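PDB 2X48: Cag38821 from Sulfolobus islandicus rod-shaped virus 1, which has no established function but carries a helix-turn-helix fold and therefore probably binds DNA. Local coordinates for residues Val10-Glu15 and His25-Met30; Val21-Glu26 and Asn39-Ser44. All coordinates share one frame; numbering follows the deposited sequence.

Contact 1 of 2, residues Val10-Glu15 and His25-Met30; sequences VRYYVE and HELAKM. With PO4 (phosphate ion), chain D.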
ATOM      1  N   VAL A  10      -3.272  -8.159  -9.502  1.00 54.78           N
ATOM      2  CA  VAL A  10      -3.201  -6.722  -9.722  1.00 53.57           C
ATOM      3  C   VAL A  10      -1.779  -6.236  -9.526  1.00 48.49           C
ATOM      4  O   VAL A  10      -1.092  -6.684  -8.608  1.00 44.66           O
ATOM      5  CB  VAL A  10      -4.102  -5.954  -8.732  1.00 53.59           C
ATOM      6  CG1 VAL A  10      -4.264  -4.510  -9.177  1.00 58.89           C
ATOM      7  CG2 VAL A  10      -5.462  -6.625  -8.603  1.00 59.62           C
ATOM      8  N   ARG A  11      -1.342  -5.321 -10.390  1.00 54.86           N
ATOM      9  CA  ARG A  11      -0.068  -4.633 -10.218  1.00 56.34           C
ATOM     10  C   ARG A  11      -0.264  -3.136 -10.184  1.00 52.58           C
ATOM     11  O   ARG A  11      -0.816  -2.562 -11.117  1.00 53.11           O
ATOM     12  CB  ARG A  11       0.869  -4.976 -11.342  1.00 63.88           C
ATOM     13  CG  ARG A  11       1.056  -6.446 -11.465  1.00 70.06           C
ATOM     14  CD  ARG A  11       2.011  -6.769 -12.556  1.00 80.66           C
ATOM     15  NE  ARG A  11       1.554  -7.913 -13.312  1.00 86.42           N
ATOM     16  CZ  ARG A  11       2.141  -8.344 -14.416  1.00 98.98           C
ATOM     17  NH1 ARG A  11       3.229  -7.725 -14.888  1.00106.95           N
ATOM     18  NH2 ARG A  11       1.643  -9.407 -15.038  1.00104.23           N
ATOM     19  N   TYR A  12       0.195  -2.510  -9.108  1.00 50.57           N
ATOM     20  CA  TYR A  12       0.032  -1.074  -8.923  1.00 48.20           C
ATOM     21  C   TYR A  12       1.339  -0.361  -9.261  1.00 51.33           C
ATOM     22  O   TYR A  12       2.388  -0.703  -8.719  1.00 54.12           O
ATOM     23  CB  TYR A  12      -0.380  -0.776  -7.477  1.00 45.81           C
ATOM     24  CG  TYR A  12      -1.581  -1.567  -6.998  1.00 45.33           C
ATOM     25  CD1 TYR A  12      -1.435  -2.848  -6.457  1.00 47.06           C
ATOM     26  CD2 TYR A  12      -2.862  -1.032  -7.082  1.00 45.55           C
ATOM     27  CE1 TYR A  12      -2.548  -3.575  -6.015  1.00 48.08           C
ATOM     28  CE2 TYR A  12      -3.974  -1.743  -6.641  1.00 47.26           C
ATOM     29  CZ  TYR A  12      -3.813  -3.013  -6.112  1.00 48.04           C
ATOM     30  OH  TYR A  12      -4.924  -3.708  -5.697  1.00 51.08           O
ATOM     31  N   TYR A  13       1.271   0.610 -10.168  1.00 53.01           N
ATOM     32  CA  TYR A  13       2.437   1.403 -10.558  1.00 57.60           C
ATOM     33  C   TYR A  13       2.537   2.610  -9.616  1.00 55.02           C
ATOM     34  O   TYR A  13       1.664   3.486  -9.624  1.00 53.71           O
ATOM     35  CB  TYR A  13       2.325   1.885 -12.012  1.00 63.29           C
ATOM     36  CG  TYR A  13       2.414   0.796 -13.079  1.00 69.02           C
ATOM     37  CD1 TYR A  13       1.415  -0.175 -13.219  1.00 66.89           C
ATOM     38  CD2 TYR A  13       3.479   0.763 -13.982  1.00 80.40           C
ATOM     39  CE1 TYR A  13       1.495  -1.158 -14.206  1.00 73.02           C
ATOM     40  CE2 TYR A  13       3.563  -0.220 -14.974  1.00 87.76           C
ATOM     41  CZ  TYR A  13       2.568  -1.175 -15.075  1.00 83.87           C
ATOM     42  OH  TYR A  13       2.653  -2.140 -16.056  1.00 92.90           O
ATOM     43  N   VAL A  14       3.602   2.641  -8.813  1.00 56.35           N
ATOM     44  CA  VAL A  14       3.816   3.666  -7.784  1.00 55.04           C
ATOM     45  C   VAL A  14       4.900   4.628  -8.238  1.00 60.43           C
ATOM     46  O   VAL A  14       5.978   4.206  -8.642  1.00 66.42           O
ATOM     47  CB  VAL A  14       4.255   3.012  -6.453  1.00 54.95           C
ATOM     48  CG1 VAL A  14       4.964   3.999  -5.554  1.00 57.01           C
ATOM     49  CG2 VAL A  14       3.059   2.401  -5.757  1.00 50.90           C
ATOM     50  N   GLU A  15       4.611   5.918  -8.165  1.00 60.31           N
ATOM     51  CA  GLU A  15       5.528   6.959  -8.635  1.00 66.40           C
ATOM     52  C   GLU A  15       5.789   8.041  -7.564  1.00 66.32           C
ATOM     53  O   GLU A  15       6.633   8.913  -7.752  1.00 71.78           O
ATOM     54  CB  GLU A  15       4.911   7.598  -9.884  1.00 69.92           C
ATOM     55  CG  GLU A  15       5.853   7.799 -11.050  1.00 79.21           C
ATOM     56  CD  GLU A  15       5.118   8.035 -12.364  1.00 84.51           C
ATOM     57  OE1 GLU A  15       3.987   7.525 -12.529  1.00 80.28           O
ATOM     58  OE2 GLU A  15       5.684   8.724 -13.245  1.00 95.16           O
ATOM     59  N   HIS A  25      -5.035   2.078   0.599  1.00 41.06           N
ATOM     60  CA  HIS A  25      -6.513   2.118   0.682  1.00 43.23           C
ATOM     61  C   HIS A  25      -7.161   0.932  -0.021  1.00 42.74           C
ATOM     62  O   HIS A  25      -8.108   0.352   0.517  1.00 43.52           O
ATOM     63  CB  HIS A  25      -7.099   3.411   0.086  1.00 46.77           C
ATOM     64  CG  HIS A  25      -6.873   4.635   0.923  1.00 50.53           C
ATOM     65  ND1 HIS A  25      -7.053   5.912   0.430  1.00 55.31           N
ATOM     66  CD2 HIS A  25      -6.475   4.782   2.210  1.00 51.53           C
ATOM     67  CE1 HIS A  25      -6.787   6.789   1.381  1.00 57.84           C
ATOM     68  NE2 HIS A  25      -6.433   6.130   2.471  1.00 55.55           N
ATOM     69  N   GLU A  26      -6.673   0.585  -1.215  1.00 42.79           N
ATOM     70  CA  GLU A  26      -7.225  -0.558  -1.962  1.00 43.57           C
ATOM     71  C   GLU A  26      -6.989  -1.872  -1.235  1.00 41.02           C
ATOM     72  O   GLU A  26      -7.869  -2.727  -1.178  1.00 42.35           O
ATOM     73  CB  GLU A  26      -6.656  -0.665  -3.386  1.00 45.38           C
ATOM     74  CG  GLU A  26      -7.474   0.072  -4.456  1.00 50.65           C
ATOM     75  CD  GLU A  26      -7.538  -0.652  -5.808  1.00 55.78           C
ATOM     76  OE1 GLU A  26      -7.831   0.046  -6.803  1.00 61.44           O
ATOM     77  OE2 GLU A  26      -7.315  -1.893  -5.891  1.00 54.55           O
ATOM     78  N   LEU A  27      -5.799  -2.047  -0.696  1.00 38.65           N
ATOM     79  CA  LEU A  27      -5.459  -3.326  -0.088  1.00 37.53           C
ATOM     80  C   LEU A  27      -6.258  -3.531   1.203  1.00 37.01           C
ATOM     81  O   LEU A  27      -6.691  -4.648   1.509  1.00 37.40           O
ATOM     82  CB  LEU A  27      -3.948  -3.428   0.141  1.00 36.31           C
ATOM     83  CG  LEU A  27      -3.104  -3.419  -1.137  1.00 37.49           C
ATOM     84  CD1 LEU A  27      -1.613  -3.322  -0.796  1.00 37.17           C
ATOM     85  CD2 LEU A  27      -3.377  -4.653  -2.010  1.00 38.36           C
ATOM     86  N   ALA A  28      -6.472  -2.452   1.944  1.00 36.87           N
ATOM     87  CA  ALA A  28      -7.287  -2.509   3.159  1.00 37.76           C
ATOM     88  C   ALA A  28      -8.700  -2.958   2.825  1.00 39.39           C
ATOM     89  O   ALA A  28      -9.241  -3.857   3.462  1.00 40.28           O
ATOM     90  CB  ALA A  28      -7.316  -1.136   3.853  1.00 38.75           C
ATOM     91  N   LYS A  29      -9.293  -2.321   1.825  1.00 41.34           N
ATOM     92  CA  LYS A  29     -10.638  -2.679   1.362  1.00 44.34           C
ATOM     93  C   LYS A  29     -10.705  -4.149   0.921  1.00 44.34           C
ATOM     94  O   LYS A  29     -11.741  -4.786   1.066  1.00 46.37           O
ATOM     95  CB  LYS A  29     -11.098  -1.758   0.217  1.00 47.12           C
ATOM     96  CG  LYS A  29     -11.483  -0.321   0.636  1.00 49.92           C
ATOM     97  CD  LYS A  29     -11.992   0.482  -0.561  1.00 54.67           C
ATOM     98  CE  LYS A  29     -12.528   1.860  -0.176  1.00 59.55           C
ATOM     99  NZ  LYS A  29     -11.455   2.901  -0.115  1.00 59.51           N
ATOM    100  N   MET A  30      -9.607  -4.682   0.389  1.00 43.01           N
ATOM    101  CA  MET A  30      -9.495  -6.089  -0.017  0.50 44.06           C
ATOM    102  C   MET A  30      -9.216  -6.999   1.178  1.00 42.83           C
ATOM    103  O   MET A  30      -9.050  -8.201   1.020  1.00 44.42           O
ATOM    104  CB  MET A  30      -8.357  -6.268  -1.033  0.50 44.15           C
ATOM    105  CG  MET A  30      -8.605  -5.676  -2.412  0.50 46.81           C
ATOM    106  SD  MET A  30      -7.255  -6.085  -3.542  0.50 48.04           S
ATOM    107  CE  MET A  30      -7.432  -7.865  -3.641  0.50 51.93           C
TER
HETATM  108  P   PO4 D1055       4.653 -10.712 -15.631  0.50119.22           P
HETATM  109  O1  PO4 D1055       6.105 -10.476 -15.315  1.00118.70           O
HETATM  110  O2  PO4 D1055       4.249  -9.651 -16.626  1.00118.86           O
HETATM  111  O3  PO4 D1055       4.405 -12.081 -16.228  1.00119.12           O
HETATM  112  O4  PO4 D1055       3.883 -10.610 -14.333  1.00119.21           O

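Contact 2 of 2, residues Val21-Glu26 and Asn39-Ser44; sequences VSVAHE and NALGVS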
ATOM      1  N   VAL A  21      -0.414   5.757  -0.740  1.00 45.42           N
ATOM      2  CA  VAL A  21      -1.654   5.907   0.030  1.00 45.37           C
ATOM      3  C   VAL A  21      -2.803   5.213  -0.698  1.00 44.05           C
ATOM      4  O   VAL A  21      -3.513   4.402  -0.104  1.00 42.79           O
ATOM      5  CB  VAL A  21      -1.994   7.387   0.282  1.00 49.68           C
ATOM      6  CG1 VAL A  21      -3.424   7.531   0.806  1.00 50.53           C
ATOM      7  CG2 VAL A  21      -0.985   7.996   1.259  1.00 51.39           C
ATOM      8  N   SER A  22      -2.951   5.502  -1.992  1.00 45.34           N
ATOM      9  CA  SER A  22      -4.004   4.907  -2.807  1.00 45.31           C
ATOM     10  C   SER A  22      -3.970   3.383  -2.803  1.00 42.66           C
ATOM     11  O   SER A  22      -5.013   2.747  -2.658  1.00 42.49           O
ATOM     12  CB  SER A  22      -3.930   5.418  -4.236  1.00 48.31           C
ATOM     13  OG  SER A  22      -4.524   6.696  -4.343  1.00 51.98           O
ATOM     14  N   VAL A  23      -2.782   2.799  -2.950  1.00 41.51           N
ATOM     15  CA  VAL A  23      -2.644   1.340  -2.908  1.00 39.73           C
ATOM     16  C   VAL A  23      -2.996   0.806  -1.516  1.00 38.00           C
ATOM     17  O   VAL A  23      -3.696  -0.199  -1.384  1.00 37.15           O
ATOM     18  CB  VAL A  23      -1.227   0.892  -3.292  1.00 40.00           C
ATOM     19  CG1 VAL A  23      -1.056  -0.618  -3.079  1.00 39.21           C
ATOM     20  CG2 VAL A  23      -0.946   1.250  -4.744  1.00 42.60           C
ATOM     21  N   ALA A  24      -2.524   1.497  -0.483  1.00 38.28           N
ATOM     22  CA  ALA A  24      -2.825   1.136   0.889  1.00 37.52           C
ATOM     23  C   ALA A  24      -4.326   1.045   1.058  1.00 38.18           C
ATOM     24  O   ALA A  24      -4.829   0.053   1.585  1.00 37.05           O
ATOM     25  CB  ALA A  24      -2.243   2.164   1.853  1.00 39.07           C
ATOM     26  N   HIS A  25      -5.035   2.078   0.599  1.00 41.06           N
ATOM     27  CA  HIS A  25      -6.513   2.118   0.682  1.00 43.23           C
ATOM     28  C   HIS A  25      -7.161   0.932  -0.021  1.00 42.74           C
ATOM     29  O   HIS A  25      -8.108   0.352   0.517  1.00 43.52           O
ATOM     30  CB  HIS A  25      -7.099   3.411   0.086  1.00 46.77           C
ATOM     31  CG  HIS A  25      -6.873   4.635   0.923  1.00 50.53           C
ATOM     32  ND1 HIS A  25      -7.053   5.912   0.430  1.00 55.31           N
ATOM     33  CD2 HIS A  25      -6.475   4.782   2.210  1.00 51.53           C
ATOM     34  CE1 HIS A  25      -6.787   6.789   1.381  1.00 57.84           C
ATOM     35  NE2 HIS A  25      -6.433   6.130   2.471  1.00 55.55           N
ATOM     36  N   GLU A  26      -6.673   0.585  -1.215  1.00 42.79           N
ATOM     37  CA  GLU A  26      -7.225  -0.558  -1.962  1.00 43.57           C
ATOM     38  C   GLU A  26      -6.989  -1.872  -1.235  1.00 41.02           C
ATOM     39  O   GLU A  26      -7.869  -2.727  -1.178  1.00 42.35           O
ATOM     40  CB  GLU A  26      -6.656  -0.665  -3.386  1.00 45.38           C
ATOM     41  CG  GLU A  26      -7.474   0.072  -4.456  1.00 50.65           C
ATOM     42  CD  GLU A  26      -7.538  -0.652  -5.808  1.00 55.78           C
ATOM     43  OE1 GLU A  26      -7.831   0.046  -6.803  1.00 61.44           O
ATOM     44  OE2 GLU A  26      -7.315  -1.893  -5.891  1.00 54.55           O
ATOM     45  N   ASN A  39       4.460  -4.693   4.398  1.00 59.14           N
ATOM     46  CA  ASN A  39       5.409  -5.500   3.639  1.00 63.41           C
ATOM     47  C   ASN A  39       5.229  -5.340   2.141  1.00 61.07           C
ATOM     48  O   ASN A  39       6.211  -5.317   1.404  1.00 64.79           O
ATOM     49  CB  ASN A  39       5.328  -6.981   4.030  1.00 66.85           C
ATOM     50  CG  ASN A  39       6.140  -7.289   5.272  1.00 73.32           C
ATOM     51  OD1 ASN A  39       5.629  -7.196   6.389  1.00 73.79           O
ATOM     52  ND2 ASN A  39       7.426  -7.621   5.088  1.00 80.80           N
ATOM     53  N   ALA A  40       3.982  -5.230   1.692  1.00 56.00           N
ATOM     54  CA  ALA A  40       3.694  -5.103   0.265  1.00 54.66           C
ATOM     55  C   ALA A  40       4.242  -3.799  -0.332  1.00 54.90           C
ATOM     56  O   ALA A  40       4.685  -3.786  -1.482  1.00 56.77           O
ATOM     57  CB  ALA A  40       2.199  -5.212   0.014  1.00 50.75           C
ATOM     58  N   LEU A  41       4.218  -2.728   0.465  1.00 54.05           N
ATOM     59  CA  LEU A  41       4.588  -1.377   0.020  1.00 55.16           C
ATOM     60  C   LEU A  41       6.016  -0.961   0.416  1.00 60.29           C
ATOM     61  O   LEU A  41       6.553   0.024  -0.106  1.00 62.87           O
ATOM     62  CB  LEU A  41       3.599  -0.343   0.589  1.00 52.86           C
ATOM     63  CG  LEU A  41       2.101  -0.491   0.289  1.00 49.37           C
ATOM     64  CD1 LEU A  41       1.341   0.714   0.798  1.00 49.56           C
ATOM     65  CD2 LEU A  41       1.852  -0.671  -1.184  1.00 49.45           C
ATOM     66  N   GLY A  42       6.623  -1.688   1.348  1.00 62.99           N
ATOM     67  CA  GLY A  42       7.985  -1.385   1.779  1.00 69.52           C
ATOM     68  C   GLY A  42       8.068  -0.203   2.725  1.00 71.05           C
ATOM     69  O   GLY A  42       9.076   0.509   2.762  1.00 76.75           O
ATOM     70  N   VAL A  43       7.002  -0.006   3.494  1.00 67.00           N
ATOM     71  CA  VAL A  43       6.961   1.005   4.546  1.00 69.23           C
ATOM     72  C   VAL A  43       6.699   0.339   5.899  1.00 69.67           C
ATOM     73  O   VAL A  43       6.565  -0.885   5.986  1.00 68.48           O
ATOM     74  CB  VAL A  43       5.884   2.081   4.262  1.00 66.01           C
ATOM     75  CG1 VAL A  43       6.175   2.780   2.947  1.00 67.02           C
ATOM     76  CG2 VAL A  43       4.487   1.471   4.262  1.00 60.01           C
ATOM     77  N   SER A  44       6.654   1.151   6.952  1.00 72.56           N
ATOM     78  CA  SER A  44       6.380   0.659   8.298  1.00 73.99           C
ATOM     79  C   SER A  44       4.879   0.575   8.548  1.00 68.20           C
ATOM     80  O   SER A  44       4.078   1.145   7.812  1.00 64.31           O
ATOM     81  CB  SER A  44       7.031   1.562   9.345  1.00 81.19           C
ATOM     82  OG  SER A  44       6.431   2.842   9.359  1.00 80.76           O
TER

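Contact 1 of 2, residues Val10-Glu15 and His25-Met30
Y12 meets E26 by its phenol end, where strand 10-14 faces helix 17-29. The hydroxyl donates a hydrogen bond to the carboxylate, Y12 OH to E26 OE2, 3.0 Å. OE2 lies at the edge of the ring, near its plane. The carboxylate is turned almost upright to the ring, with 88° between the planes. The hydroxyl comes from above the carboxylate plane, 41° out of it. E26 bends at chi2, and this brings its end round to the strand.

Y12 projects from the strand toward the helix. Its CG stands opposite the carbonyl carbon, beside the backbone N (chi1 -52°), and the ring reaches across the gap between the backbones. The nearest CA atoms, those of Y12 and E26, are still 10.1 Å apart. L27 brings one methyl to the ring, with Y12 CE1 4.2 Å from L27 CD2. One face of the ring is lined from within the strand by V10, whose CG1 sits 3.4 Å above the plane and toward the rim. Outside the two segments, Y12 also packs on V23, and L27 reaches V7, Y32 and I37.

On the strand, R11 NH1 donates to a phosphate ion, probably from the crystallisation liquor, whose exact placement is doubtful.

The contact thus ties hairpin to helix through one tyrosine. Its ring packs on apolar atoms, while its hydroxyl donates a hydrogen bond to the exposed carboxylate of E26. Accepting that bond would be expected to favour the ionised form of E26.

Contact 2 of 2, residues Val21-Glu26 and Asn39-Ser44
L41 reaches across to V23 and A24 with the two methyls of one side chain. It stands at the end of helix 34-41, the first helix of a helix-turn-helix. Helix 45-52 is the second, and by analogy with this motif probably the recognition helix. Helix 17-29 is the third member of the three-helix bundle.

The first shell is purely apolar. L41 CD2 touches V23 CG1 at 3.5 Å, and L41 CD1 touches A24 CB at 4.0 Å. V23 turns CG1 to the leucine because that branch lies anti to the backbone N (chi1 173°). The V23 and L41 side chains run past each other in opposite senses. A24 has only a methyl to offer, and the backbones come close here: the CA atoms of A24 and L41 are 7.9 Å apart. All three residues are buried.

Around them, L20 packs on both L41 and V43. A24 also rests on Y51 and L52, so helix 45-52 shares this part of the core. V43 turns to V48 of the same helix. On helix 17-29, H25 NE2 is hydrogen-bonded to Y51 O.

The turn follows directly after L41. G42 leaves the helical conformation with a positive phi of 77°, a value that glycine accepts easily. S44 then sits at the N-cap of helix 45-52, and its OG makes a weak hydrogen bond to K47 N. The carbonyl oxygen of L41 accepts a hydrogen bond from K3 NZ, which links the helix end to strand 3-7.

The two contacts have centres about 7 Å apart, and both use helix 17-29. Along the chain, strand 10-14 comes first, then residues 21-26 and 25-30 of the helix, then 39-44. H25 and E26 belong to both contacts. Contact 1 joins the N-terminal hairpin to this helix and is partly buried. Contact 2 is buried, near the centre of the chain, and joins the helix to the helix-turn-helix. The two meet at V23, whose CG2 lies 3.4 Å from Y12 CB. Helix 17-29 is therefore shared by both contacts, with the hairpin and the probable DNA-binding unit each packed against it in a single compact domain.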